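Local coordinates for serine protease inhibitor 1 (Coprinopsis cinerea, PDB 3VWC), which probably inhibits serine endopeptidases, as a single-chain β-trefoil protein of inhibitor family I66, at residues 82-87 and 99-104; 94-99 and 140-145; 106-111 and 118-123. All coordinates share one frame; numbering follows the deposited sequence.

From the N terminus, the chain first passes through strands 5-11 to 70-73 before reaching residues 82-87, which open contact 1. A loop then leads into strand 96-101, and contact 1 closes this hairpin. Contact 2 pairs 94-99 with 140-145 near the C terminus; the two contacts cross along the chain and share V99. Contact 3, between 106-111 and 118-123, closes its own short hairpin within the long connection spanned by contact 2. Strand 96-101 therefore lies between 84-88 and 141-145 in one antiparallel sheet. The second hairpin joins it through W108, whose backbone N approaches V99 O (2.9 Å, probably hydrogen-bonded).

Contact 1: residues 82-87 and 99-104; sequences KKWIVT and VVNAST
The indole of W84 has the side chain of N101 over one face, the amide standing almost perpendicular to the ring (planes 87° apart). Its benzo side also presses on the N101 backbone, with CE3 of W84 3.4 Å from N101 N, while CZ3 of W84 touches N101 CB at 3.6 Å. A methyl of V99 approaches the same six-membered ring from an oblique direction, its CG1 3.7 Å from W84 CE3. The ring reaches these residues because CG of W84 lies anti to its own carbonyl carbon (chi1 -59°), which swings the indole toward the opposite strand. Its rotation is further fixed by a hydrogen bond from NE1 to the carbonyl of V64 and by an edge-to-face meeting with W108.

The two backbones run antiparallel. I85 and V100 form the hydrogen-bonded pair: I85 N donates to V100 O over 2.7 Å, nearly straight at 175°, and V100 N returns a bond to I85 O. V86 and V99 are the next pair, non-hydrogen-bonded, with their side chains on the opposite side of the sheet from those of I85 and V100. Beyond the regular strand, A102 N still bonds to K83 O (2.9 Å), but from above the carbonyl plane, as the chain begins to turn away. That carbonyl has a second donor: water 1 gives one hydrogen to K83 O and another to S103 OG, which is itself tied to D81. On the face carrying I85 and V100, CG1 of I85 packs against A102 CB at 4.0 Å. Together these contacts hold strands 84-88 and 96-101 as an antiparallel β-hairpin, one of the two-stranded building blocks of the β-trefoil.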
loop_
_atom_site.group_PDB
_atom_site.type_symbol
_atom_site.label_atom_id
_atom_site.label_comp_id
_atom_site.label_asym_id
_atom_site.label_seq_id
_atom_site.Cartn_x
_atom_site.Cartn_y
_atom_site.Cartn_z
ATOM N N LYS A 82 8.820 7.429 5.326
ATOM C CA LYS A 82 7.718 6.658 5.838
ATOM C C LYS A 82 6.353 7.344 5.784
ATOM O O LYS A 82 5.378 6.789 6.208
ATOM C CB LYS A 82 7.982 6.236 7.294
ATOM C CG LYS A 82 9.244 5.427 7.457
ATOM C CD LYS A 82 9.284 4.768 8.825
ATOM C CE LYS A 82 10.621 4.068 9.050
ATOM N NZ LYS A 82 10.895 3.937 10.507
ATOM N N LYS A 83 6.297 8.565 5.267
ATOM C CA LYS A 83 5.027 9.302 5.243
ATOM C C LYS A 83 4.362 9.182 3.865
ATOM O O LYS A 83 5.018 9.267 2.847
ATOM C CB LYS A 83 5.295 10.805 5.518
ATOM C CG LYS A 83 5.483 11.166 6.992
ATOM C CD LYS A 83 5.752 12.698 7.111
ATOM C CE LYS A 83 5.838 13.166 8.560
ATOM N NZ LYS A 83 5.542 14.636 8.736
ATOM N N TRP A 84 3.060 8.912 3.892
ATOM C CA TRP A 84 2.232 8.691 2.665
ATOM C C TRP A 84 1.020 9.625 2.628
ATOM O O TRP A 84 0.399 9.916 3.684
ATOM C CB TRP A 84 1.707 7.242 2.664
ATOM C CG TRP A 84 2.842 6.234 2.696
ATOM C CD1 TRP A 84 3.418 5.701 3.810
ATOM C CD2 TRP A 84 3.580 5.737 1.574
ATOM N NE1 TRP A 84 4.451 4.857 3.447
ATOM C CE2 TRP A 84 4.572 4.855 2.080
ATOM C CE3 TRP A 84 3.481 5.929 0.178
ATOM C CZ2 TRP A 84 5.490 4.201 1.258
ATOM C CZ3 TRP A 84 4.419 5.258 -0.663
ATOM C CH2 TRP A 84 5.385 4.365 -0.101
ATOM N N ILE A 85 0.703 10.044 1.407
ATOM C CA ILE A 85 -0.486 10.856 1.119
ATOM C C ILE A 85 -1.528 9.855 0.608
ATOM O O ILE A 85 -1.304 9.132 -0.401
ATOM C CB ILE A 85 -0.155 11.928 0.061
ATOM C CG1 ILE A 85 0.984 12.850 0.541
ATOM C CG2 ILE A 85 -1.428 12.752 -0.352
ATOM C CD1 ILE A 85 0.727 13.604 1.823
ATOM N N VAL A 86 -2.618 9.736 1.354
ATOM C CA VAL A 86 -3.643 8.756 1.078
ATOM C C VAL A 86 -4.895 9.508 0.624
ATOM O O VAL A 86 -5.448 10.300 1.389
ATOM C CB VAL A 86 -3.915 7.842 2.267
ATOM C CG1 VAL A 86 -4.965 6.802 1.917
ATOM C CG2 VAL A 86 -2.592 7.151 2.759
ATOM N N THR A 87 -5.288 9.314 -0.641
ATOM C CA THR A 87 -6.312 10.207 -1.191
ATOM C C THR A 87 -7.489 9.378 -1.698
ATOM O O THR A 87 -7.301 8.502 -2.566
ATOM C CB THR A 87 -5.722 10.980 -2.379
ATOM O OG1 THR A 87 -4.524 11.689 -1.973
ATOM C CG2 THR A 87 -6.717 12.046 -2.848
ATOM N N VAL A 99 -2.145 5.888 -2.952
ATOM C CA VAL A 99 -1.201 6.005 -1.827
ATOM C C VAL A 99 0.103 6.501 -2.418
ATOM O O VAL A 99 0.766 5.757 -3.166
ATOM C CB VAL A 99 -0.980 4.635 -1.116
ATOM C CG1 VAL A 99 -0.053 4.834 0.067
ATOM C CG2 VAL A 99 -2.301 4.064 -0.686
ATOM N N VAL A 100 0.472 7.773 -2.140
ATOM C CA VAL A 100 1.616 8.414 -2.779
ATOM C C VAL A 100 2.623 8.900 -1.734
ATOM O O VAL A 100 2.258 9.468 -0.728
ATOM C CB VAL A 100 1.179 9.622 -3.665
ATOM C CG1 VAL A 100 2.395 10.285 -4.305
ATOM C CG2 VAL A 100 0.303 9.092 -4.795
ATOM N N ASN A 101 3.898 8.574 -1.918
ATOM C CA ASN A 101 4.860 8.942 -0.867
ATOM C C ASN A 101 4.930 10.479 -0.753
ATOM O O ASN A 101 5.143 11.148 -1.770
ATOM C CB ASN A 101 6.251 8.346 -1.177
ATOM C CG ASN A 101 7.116 8.302 0.041
ATOM O OD1 ASN A 101 7.137 7.301 0.792
ATOM N ND2 ASN A 101 7.958 9.315 0.164
ATOM N N ALA A 102 4.928 10.976 0.481
ATOM C CA ALA A 102 4.953 12.428 0.734
ATOM C C ALA A 102 6.266 13.107 0.320
ATOM O O ALA A 102 6.264 14.293 -0.059
ATOM C CB ALA A 102 4.658 12.707 2.187
ATOM N N SER A 103 7.379 12.375 0.418
ATOM C CA SER A 103 8.679 12.929 0.080
ATOM C C SER A 103 9.181 12.568 -1.315
ATOM O O SER A 103 9.696 13.438 -2.035
ATOM C CB SER A 103 9.691 12.624 1.188
ATOM O OG SER A 103 9.796 11.225 1.373
ATOM N N THR A 104 8.959 11.318 -1.769
ATOM C CA THR A 104 9.494 10.907 -3.058
ATOM C C THR A 104 8.535 11.158 -4.225
ATOM O O THR A 104 8.943 11.124 -5.383
ATOM C CB THR A 104 9.896 9.427 -3.081
ATOM O OG1 THR A 104 8.700 8.622 -3.011
ATOM C CG2 THR A 104 10.795 9.073 -1.893
HETATM O O HOH W 1 7.752 10.191 3.111
#

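Contact 2: residues 94-99 and 140-145; sequences ENVFTV and LFTFTQ
The carbonyl oxygen of N95 takes one hydrogen bond and one weaker CH...O contact from neighbouring residues of strand 141-145. F143 N donates to N95 O at 3.0 Å, arriving nearly along the C=O axis, while T142 CA makes the CH...O contact with the same oxygen (3.3 Å). The side chain of N95 adds a water-mediated link: water 2 donates to both N95 OD1 and F143 O, and it lies in the plane of the F97 ring, at that ring's edge. Two residues further on, past the non-hydrogen-bonded pair V96-T142, F97 and F141 form a hydrogen-bonded pair, with F97 N donating to F141 O and F141 N returning a bond to F97 O.

The side chains of F97 and F141 share a face of the sheet, opposite V96 and T142. The rings of F97 and F143 meet obliquely, planes 69° apart and CD1 of F97 3.8 Å from CD1 of F143; the benzyl CB of F143 also lies against the F97 ring. With CG anti to the carbonyl carbon (chi1 -83°), the F143 ring extends past F97 to V99, whose CG2 touches F143 CE1 at 3.9 Å.

L140 packs separately against V96 and the methyl of T98. V96 CG1 lies 3.9 Å from L140 CB, and the T98 and L140 side chains run alongside each other, pointing the same way, with T98 CG2 3.8 Å from L140 CD2. The hydroxyl of T98 is bonded elsewhere, to Q89 NE2.

Strand 141-145 is also flanked by strand 5-11, where T142 bonds through its backbone to T10 and F143 packs on V9. Strand 96-101 has 84-88 at its other edge. F141 also meets W108 edge to face, on the hairpin 107-109/121-123 that lies between the two strands in sequence.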
loop_
_atom_site.group_PDB
_atom_site.type_symbol
_atom_site.label_atom_id
_atom_site.label_comp_id
_atom_site.label_asym_id
_atom_site.label_seq_id
_atom_site.Cartn_x
_atom_site.Cartn_y
_atom_site.Cartn_z
ATOM N N GLU A 94 -16.327 3.924 -3.451
ATOM C CA GLU A 94 -16.459 4.674 -2.198
ATOM C C GLU A 94 -15.243 4.647 -1.265
ATOM O O GLU A 94 -14.966 5.636 -0.566
ATOM C CB GLU A 94 -17.713 4.234 -1.434
ATOM C CG GLU A 94 -18.582 5.399 -1.050
ATOM C CD GLU A 94 -19.952 4.950 -0.637
ATOM O OE1 GLU A 94 -20.943 5.556 -1.103
ATOM O OE2 GLU A 94 -20.032 3.928 0.079
ATOM N N ASN A 95 -14.600 3.481 -1.187
ATOM C CA ASN A 95 -13.498 3.202 -0.252
ATOM C C ASN A 95 -12.173 2.987 -1.020
ATOM O O ASN A 95 -11.275 2.252 -0.570
ATOM C CB ASN A 95 -13.857 1.939 0.537
ATOM C CG ASN A 95 -15.021 2.160 1.463
ATOM O OD1 ASN A 95 -15.123 3.196 2.111
ATOM N ND2 ASN A 95 -15.957 1.221 1.458
ATOM N N VAL A 96 -12.069 3.589 -2.196
ATOM C CA VAL A 96 -10.904 3.452 -3.075
ATOM C C VAL A 96 -9.936 4.656 -2.980
ATOM O O VAL A 96 -10.372 5.817 -2.983
ATOM C CB VAL A 96 -11.357 3.254 -4.537
ATOM C CG1 VAL A 96 -10.166 3.178 -5.478
ATOM C CG2 VAL A 96 -12.191 1.951 -4.671
ATOM N N PHE A 97 -8.633 4.369 -2.911
ATOM C CA PHE A 97 -7.598 5.378 -2.639
ATOM C C PHE A 97 -6.421 5.192 -3.566
ATOM O O PHE A 97 -6.093 4.055 -3.946
ATOM C CB PHE A 97 -7.081 5.189 -1.190
ATOM C CG PHE A 97 -8.133 5.466 -0.145
ATOM C CD1 PHE A 97 -9.037 4.467 0.238
ATOM C CD2 PHE A 97 -8.250 6.740 0.408
ATOM C CE1 PHE A 97 -10.065 4.752 1.149
ATOM C CE2 PHE A 97 -9.174 6.956 1.463
ATOM C CZ PHE A 97 -10.085 5.988 1.800
ATOM N N THR A 98 -5.670 6.274 -3.773
ATOM C CA THR A 98 -4.239 6.178 -4.145
ATOM C C THR A 98 -3.380 6.410 -2.903
ATOM O O THR A 98 -3.818 7.024 -1.918
ATOM C CB THR A 98 -3.853 7.235 -5.210
ATOM O OG1 THR A 98 -4.297 8.526 -4.745
ATOM C CG2 THR A 98 -4.608 6.916 -6.517
ATOM N N VAL A 99 -2.145 5.888 -2.952
ATOM C CA VAL A 99 -1.201 6.005 -1.827
ATOM C C VAL A 99 0.103 6.501 -2.418
ATOM O O VAL A 99 0.766 5.757 -3.166
ATOM C CB VAL A 99 -0.980 4.635 -1.116
ATOM C CG1 VAL A 99 -0.053 4.834 0.067
ATOM C CG2 VAL A 99 -2.301 4.064 -0.686
ATOM N N LEU A 140 -4.771 1.689 -7.679
ATOM C CA LEU A 140 -5.937 1.867 -6.795
ATOM C C LEU A 140 -6.060 0.739 -5.769
ATOM O O LEU A 140 -5.849 -0.448 -6.101
ATOM C CB LEU A 140 -7.212 1.946 -7.659
ATOM C CG LEU A 140 -7.195 3.159 -8.631
ATOM C CD1 LEU A 140 -8.448 2.977 -9.472
ATOM C CD2 LEU A 140 -7.240 4.511 -7.877
ATOM N N PHE A 141 -6.346 1.116 -4.534
ATOM C CA PHE A 141 -6.479 0.176 -3.430
ATOM C C PHE A 141 -7.785 0.441 -2.700
ATOM O O PHE A 141 -8.110 1.575 -2.426
ATOM C CB PHE A 141 -5.283 0.409 -2.507
ATOM C CG PHE A 141 -4.003 0.101 -3.185
ATOM C CD1 PHE A 141 -3.409 1.044 -4.026
ATOM C CD2 PHE A 141 -3.516 -1.198 -3.242
ATOM C CE1 PHE A 141 -2.272 0.735 -4.789
ATOM C CE2 PHE A 141 -2.383 -1.486 -3.958
ATOM C CZ PHE A 141 -1.786 -0.558 -4.780
ATOM N N THR A 142 -8.449 -0.626 -2.265
ATOM C CA THR A 142 -9.622 -0.499 -1.413
ATOM C C THR A 142 -9.250 -0.650 0.047
ATOM O O THR A 142 -8.630 -1.678 0.417
ATOM C CB THR A 142 -10.692 -1.527 -1.780
ATOM O OG1 THR A 142 -11.017 -1.400 -3.163
ATOM C CG2 THR A 142 -12.001 -1.313 -0.989
ATOM N N PHE A 143 -9.450 0.391 0.842
ATOM C CA PHE A 143 -9.149 0.351 2.290
ATOM C C PHE A 143 -10.499 0.214 2.986
ATOM O O PHE A 143 -11.331 1.131 2.905
ATOM C CB PHE A 143 -8.515 1.655 2.765
ATOM C CG PHE A 143 -7.037 1.752 2.534
ATOM C CD1 PHE A 143 -6.497 1.824 1.238
ATOM C CD2 PHE A 143 -6.169 1.821 3.612
ATOM C CE1 PHE A 143 -5.113 1.987 1.027
ATOM C CE2 PHE A 143 -4.807 1.970 3.424
ATOM C CZ PHE A 143 -4.255 2.025 2.128
ATOM N N THR A 144 -10.735 -0.947 3.602
ATOM C CA THR A 144 -12.022 -1.231 4.244
ATOM C C THR A 144 -11.831 -1.305 5.760
ATOM O O THR A 144 -11.061 -2.139 6.268
ATOM C CB THR A 144 -12.642 -2.550 3.748
ATOM O OG1 THR A 144 -12.786 -2.509 2.316
ATOM C CG2 THR A 144 -14.018 -2.706 4.328
ATOM N N GLN A 145 -12.440 -0.345 6.464
ATOM C CA GLN A 145 -12.283 -0.214 7.907
ATOM C C GLN A 145 -12.854 -1.427 8.624
ATOM O O GLN A 145 -13.967 -1.865 8.328
ATOM C CB GLN A 145 -12.967 1.050 8.404
ATOM C CG GLN A 145 -12.555 1.374 9.840
ATOM C CD GLN A 145 -12.879 2.796 10.227
ATOM O OE1 GLN A 145 -13.638 3.486 9.540
ATOM N NE2 GLN A 145 -12.335 3.232 11.356
HETATM O O HOH W 2 -12.542 3.481 3.709
#

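Contact 3: residues 106-111 and 118-123; sequences HGWVVP and QQVEVR
In the 107-109/121-123 β-hairpin of the trefoil, V109 CG1 packs on one face of the R123 guanidinium, 3.8 Å from its plane and over its centre, and the two side chains cross at about a right angle. A bend at chi3 (-143°) turns the arginine back along its own strand to E121. There NE and NH2 both donate, side-on, to the single oxygen E121 OE1, each at 2.7 Å, in a salt bridge that holds the guanidinium against V109. P111 CG comes to the edge of the guanidinium and 3.5 Å from E121 OE2. W108 and V122 occupy the other face of the sheet, where the W108 indole also meets the ring of W46. Just beyond the paired residues, toward the connecting loop, V110 CG2 packs obliquely against V120 CG2. Four backbone bonds keep the strands in register, G107 pairing with R123 and V109 with E121; the shortest is G107 N to R123 O, 2.7 Å. Next to G107, the CB of H106 rests 3.7 Å from V122 CG1, and water 3, in the plane of the imidazole, joins H106 ND1 to V122 O, donating to the latter at 2.8 Å.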
loop_
_atom_site.group_PDB
_atom_site.type_symbol
_atom_site.label_atom_id
_atom_site.label_comp_id
_atom_site.label_asym_id
_atom_site.label_seq_id
_atom_site.Cartn_x
_atom_site.Cartn_y
_atom_site.Cartn_z
ATOM N N HIS A 106 6.339 9.145 -5.311
ATOM C CA HIS A 106 6.076 7.903 -6.040
ATOM C C HIS A 106 5.058 7.126 -5.230
ATOM O O HIS A 106 5.060 7.160 -3.997
ATOM C CB HIS A 106 7.363 7.106 -6.146
ATOM C CG HIS A 106 8.381 7.735 -7.034
ATOM N ND1 HIS A 106 9.591 7.137 -7.326
ATOM C CD2 HIS A 106 8.363 8.906 -7.706
ATOM C CE1 HIS A 106 10.277 7.921 -8.140
ATOM N NE2 HIS A 106 9.545 8.993 -8.407
ATOM N N GLY A 107 4.138 6.426 -5.913
ATOM C CA GLY A 107 2.997 5.831 -5.240
ATOM C C GLY A 107 2.960 4.300 -5.384
ATOM O O GLY A 107 3.690 3.736 -6.206
ATOM N N TRP A 108 2.046 3.660 -4.654
ATOM C CA TRP A 108 1.940 2.205 -4.687
ATOM C C TRP A 108 1.420 1.797 -6.070
ATOM O O TRP A 108 0.384 2.338 -6.540
ATOM C CB TRP A 108 0.991 1.710 -3.627
ATOM C CG TRP A 108 1.402 1.859 -2.179
ATOM C CD1 TRP A 108 2.455 2.589 -1.670
ATOM C CD2 TRP A 108 0.720 1.296 -1.095
ATOM N NE1 TRP A 108 2.477 2.465 -0.305
ATOM C CE2 TRP A 108 1.398 1.713 0.086
ATOM C CE3 TRP A 108 -0.449 0.495 -0.979
ATOM C CZ2 TRP A 108 0.944 1.342 1.363
ATOM C CZ3 TRP A 108 -0.885 0.106 0.314
ATOM C CH2 TRP A 108 -0.167 0.524 1.465
ATOM N N VAL A 109 2.011 0.738 -6.608
ATOM C CA VAL A 109 1.575 0.178 -7.891
ATOM C C VAL A 109 1.641 -1.363 -7.856
ATOM O O VAL A 109 2.657 -1.979 -7.457
ATOM C CB VAL A 109 2.469 0.662 -9.074
ATOM C CG1 VAL A 109 2.044 0.015 -10.389
ATOM C CG2 VAL A 109 2.397 2.186 -9.195
ATOM N N VAL A 110 0.515 -2.016 -8.165
ATOM C CA VAL A 110 0.513 -3.483 -8.360
ATOM C C VAL A 110 0.402 -3.685 -9.875
ATOM O O VAL A 110 -0.607 -3.286 -10.481
ATOM C CB VAL A 110 -0.706 -4.114 -7.649
ATOM C CG1 VAL A 110 -0.868 -5.635 -8.058
ATOM C CG2 VAL A 110 -0.506 -4.015 -6.172
ATOM N N PRO A 111 1.450 -4.242 -10.526
ATOM C CA PRO A 111 1.333 -4.427 -11.988
ATOM C C PRO A 111 0.132 -5.287 -12.373
ATOM O O PRO A 111 -0.279 -6.211 -11.642
ATOM C CB PRO A 111 2.631 -5.155 -12.366
ATOM C CG PRO A 111 3.600 -4.889 -11.237
ATOM C CD PRO A 111 2.753 -4.732 -9.989
ATOM N N GLN A 118 3.814 -11.541 -5.331
ATOM C CA GLN A 118 4.674 -10.570 -5.996
ATOM C C GLN A 118 4.683 -9.277 -5.176
ATOM O O GLN A 118 3.627 -8.880 -4.647
ATOM C CB GLN A 118 4.175 -10.308 -7.418
ATOM C CG GLN A 118 5.163 -9.450 -8.208
ATOM C CD GLN A 118 4.828 -9.372 -9.679
ATOM O OE1 GLN A 118 4.308 -10.354 -10.258
ATOM N NE2 GLN A 118 5.182 -8.279 -10.311
ATOM N N GLN A 119 5.844 -8.595 -5.157
ATOM C CA GLN A 119 6.018 -7.362 -4.328
ATOM C C GLN A 119 5.315 -6.144 -4.929
ATOM O O GLN A 119 5.366 -5.913 -6.143
ATOM C CB GLN A 119 7.496 -7.063 -4.133
ATOM C CG GLN A 119 7.716 -5.959 -3.105
ATOM C CD GLN A 119 9.155 -5.783 -2.692
ATOM O OE1 GLN A 119 9.443 -5.071 -1.713
ATOM N NE2 GLN A 119 10.054 -6.439 -3.377
ATOM N N VAL A 120 4.690 -5.350 -4.065
ATOM C CA VAL A 120 4.123 -4.070 -4.475
ATOM C C VAL A 120 5.250 -3.105 -4.844
ATOM O O VAL A 120 6.321 -3.095 -4.234
ATOM C CB VAL A 120 3.272 -3.528 -3.315
ATOM C CG1 VAL A 120 2.729 -2.122 -3.645
ATOM C CG2 VAL A 120 2.102 -4.468 -3.034
ATOM N N GLU A 121 5.020 -2.358 -5.924
ATOM C CA GLU A 121 6.002 -1.426 -6.462
ATOM C C GLU A 121 5.698 -0.014 -5.953
ATOM O O GLU A 121 4.595 0.252 -5.521
ATOM C CB GLU A 121 6.035 -1.472 -7.992
ATOM C CG GLU A 121 6.385 -2.910 -8.406
ATOM C CD GLU A 121 6.575 -3.119 -9.898
ATOM O OE1 GLU A 121 6.317 -2.190 -10.689
ATOM O OE2 GLU A 121 6.950 -4.259 -10.259
ATOM N N VAL A 122 6.697 0.863 -6.018
ATOM C CA VAL A 122 6.507 2.282 -5.738
ATOM C C VAL A 122 7.101 3.105 -6.843
ATOM O O VAL A 122 8.301 3.086 -7.073
ATOM C CB VAL A 122 7.126 2.676 -4.390
ATOM C CG1 VAL A 122 6.810 4.130 -4.059
ATOM C CG2 VAL A 122 6.654 1.750 -3.253
ATOM N N ARG A 123 6.239 3.799 -7.586
ATOM C CA ARG A 123 6.628 4.435 -8.876
ATOM C C ARG A 123 5.863 5.741 -9.037
ATOM O O ARG A 123 4.763 5.864 -8.523
ATOM C CB ARG A 123 6.131 3.573 -10.067
ATOM C CG ARG A 123 6.610 2.149 -10.173
ATOM C CD ARG A 123 6.265 1.688 -11.592
ATOM N NE ARG A 123 5.832 0.301 -11.680
ATOM C CZ ARG A 123 5.085 -0.187 -12.678
ATOM N NH1 ARG A 123 4.694 0.601 -13.672
ATOM N NH2 ARG A 123 4.762 -1.474 -12.716
HETATM O O HOH W 3 10.129 4.833 -5.985
#